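Local structure of endoglucanase (Uncultured bacterium, 3X17) at residues A285-A290 with L347-G352. The protein probably hydrolyses internal beta-1,4-glucosidic bonds of cellulose, as a family 9 endoglucanase with an N-terminal Ig-like domain. Numbering follows the deposited sequence.
Sequences AARIFA and LWVVTG
R287 turns its CG anti to its own N (chi1 164°), and bends at chi2 and chi3 then carry the guanidinium over to V349. In V350 the methyl CG2 is the branch anti to the backbone N, and it faces the other helix between A286 and R287. The guanidinium meets V349 CG1 at an oblique angle, with R287 NH2 3.8 Å and R287 NE 3.9 Å from that methyl. V350 CG2 packs on A286 CB at 4.1 Å and lies 4.0 Å from R287 N. The backbones come closest at R287 and V350, whose CA atoms are 5.8 Å apart. No hydrogen bond crosses between the two segments. The contact joins the C-terminal ends of helices 272-288 and 337-351 within the (alpha/alpha)6 barrel. Helix 337-351 ends at T351; G352 follows with positive phi. Near this end L347 O accepts from both T351 N and T351 OG1, which approach from opposite faces of its carbonyl plane. R287 forms salt bridges through NH2 to E346 and through NH1 to E199 on helix 184-200. The direct packing is thus van der Waals contact, while E346, on helix 337-351 itself, and E199 probably offset the charge of R287, linking three helices.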
loop_
_atom_site.group_PDB
_atom_site.type_symbol
_atom_site.label_atom_id
_atom_site.label_comp_id
_atom_site.label_asym_id
_atom_site.label_seq_id
_atom_site.Cartn_x
_atom_site.Cartn_y
_atom_site.Cartn_z
ATOM N N ALA A 285 -16.485 -5.181 -5.917
ATOM C CA ALA A 285 -16.526 -6.578 -5.481
ATOM C C ALA A 285 -17.662 -7.285 -6.195
ATOM O O ALA A 285 -17.586 -8.495 -6.462
ATOM C CB ALA A 285 -16.723 -6.668 -3.965
ATOM N N ALA A 286 -18.738 -6.542 -6.448
ATOM C CA ALA A 286 -19.882 -7.104 -7.159
ATOM C C ALA A 286 -19.439 -7.620 -8.534
ATOM O O ALA A 286 -19.899 -8.665 -8.983
ATOM C CB ALA A 286 -20.995 -6.066 -7.295
ATOM N N ARG A 287 -18.547 -6.909 -9.179
ATOM C CA ARG A 287 -18.065 -7.279 -10.475
ATOM C C ARG A 287 -17.096 -8.423 -10.342
ATOM O O ARG A 287 -17.126 -9.338 -11.097
ATOM C CB ARG A 287 -17.395 -6.089 -11.159
ATOM C CG ARG A 287 -16.526 -6.418 -12.337
ATOM C CD ARG A 287 -15.261 -5.612 -12.347
ATOM N NE ARG A 287 -15.565 -4.241 -12.111
ATOM C CZ ARG A 287 -14.762 -3.330 -11.595
ATOM N NH1 ARG A 287 -13.536 -3.590 -11.263
ATOM N NH2 ARG A 287 -15.225 -2.127 -11.446
ATOM N N ILE A 288 -16.240 -8.359 -9.359
ATOM C CA ILE A 288 -15.123 -9.275 -9.311
ATOM C C ILE A 288 -15.506 -10.632 -8.699
ATOM O O ILE A 288 -14.934 -11.664 -9.072
ATOM C CB ILE A 288 -13.912 -8.619 -8.598
ATOM C CG1 ILE A 288 -13.293 -7.544 -9.481
ATOM C CG2 ILE A 288 -12.858 -9.622 -8.244
ATOM C CD1 ILE A 288 -12.353 -6.629 -8.725
ATOM N N PHE A 289 -16.459 -10.644 -7.763
ATOM C CA PHE A 289 -16.778 -11.890 -7.032
ATOM C C PHE A 289 -17.804 -12.691 -7.812
ATOM O O PHE A 289 -18.202 -13.759 -7.368
ATOM C CB PHE A 289 -17.361 -11.608 -5.629
ATOM C CG PHE A 289 -16.329 -11.439 -4.561
ATOM C CD1 PHE A 289 -15.718 -10.206 -4.362
ATOM C CD2 PHE A 289 -15.992 -12.510 -3.724
ATOM C CE1 PHE A 289 -14.733 -10.047 -3.385
ATOM C CE2 PHE A 289 -15.008 -12.357 -2.739
ATOM C CZ PHE A 289 -14.404 -11.110 -2.553
ATOM N N ALA A 290 -18.332 -12.110 -8.892
ATOM C CA ALA A 290 -19.444 -12.731 -9.617
ATOM C C ALA A 290 -19.231 -14.210 -10.023
ATOM O O ALA A 290 -20.123 -15.018 -9.823
ATOM C CB ALA A 290 -19.870 -11.886 -10.824
ATOM N N LEU A 347 -20.211 1.777 -9.897
ATOM C CA LEU A 347 -21.608 1.407 -10.017
ATOM C C LEU A 347 -22.051 1.376 -11.485
ATOM O O LEU A 347 -22.797 0.484 -11.886
ATOM C CB LEU A 347 -22.499 2.353 -9.190
ATOM C CG LEU A 347 -22.586 1.922 -7.709
ATOM C CD1 LEU A 347 -23.004 3.078 -6.797
ATOM C CD2 LEU A 347 -23.551 0.750 -7.591
ATOM N N TRP A 348 -21.661 2.402 -12.243
ATOM C CA TRP A 348 -21.887 2.426 -13.692
ATOM C C TRP A 348 -21.335 1.177 -14.382
ATOM O O TRP A 348 -21.998 0.593 -15.247
ATOM C CB TRP A 348 -21.277 3.677 -14.334
ATOM C CG TRP A 348 -21.486 3.690 -15.828
ATOM C CD1 TRP A 348 -22.692 3.607 -16.491
ATOM C CD2 TRP A 348 -20.476 3.650 -16.838
ATOM N NE1 TRP A 348 -22.488 3.560 -17.846
ATOM C CE2 TRP A 348 -21.140 3.569 -18.091
ATOM C CE3 TRP A 348 -19.083 3.737 -16.817
ATOM C CZ2 TRP A 348 -20.455 3.570 -19.298
ATOM C CZ3 TRP A 348 -18.400 3.718 -18.022
ATOM C CH2 TRP A 348 -19.084 3.635 -19.244
ATOM N N VAL A 349 -20.125 0.772 -13.986
ATOM C CA VAL A 349 -19.412 -0.319 -14.655
ATOM C C VAL A 349 -20.141 -1.627 -14.460
ATOM O O VAL A 349 -20.262 -2.405 -15.411
ATOM C CB VAL A 349 -17.948 -0.491 -14.153
ATOM C CG1 VAL A 349 -17.390 -1.841 -14.601
ATOM C CG2 VAL A 349 -17.061 0.633 -14.647
ATOM N N VAL A 350 -20.620 -1.897 -13.242
ATOM C CA VAL A 350 -21.299 -3.191 -12.965
ATOM C C VAL A 350 -22.806 -3.227 -13.318
ATOM O O VAL A 350 -23.357 -4.299 -13.613
ATOM C CB VAL A 350 -21.059 -3.664 -11.492
ATOM C CG1 VAL A 350 -21.721 -2.724 -10.478
ATOM C CG2 VAL A 350 -21.474 -5.140 -11.283
ATOM N N THR A 351 -23.479 -2.074 -13.284
ATOM C CA THR A 351 -24.923 -2.042 -13.578
ATOM C C THR A 351 -25.256 -1.541 -14.984
ATOM O O THR A 351 -26.325 -1.818 -15.491
ATOM C CB THR A 351 -25.743 -1.184 -12.580
ATOM O OG1 THR A 351 -25.489 0.212 -12.816
ATOM C CG2 THR A 351 -25.424 -1.561 -11.098
ATOM N N GLY A 352 -24.417 -0.664 -15.519
ATOM C CA GLY A 352 -24.651 -0.107 -16.827
ATOM C C GLY A 352 -25.676 1.008 -16.809
ATOM O O GLY A 352 -25.946 1.597 -17.835
#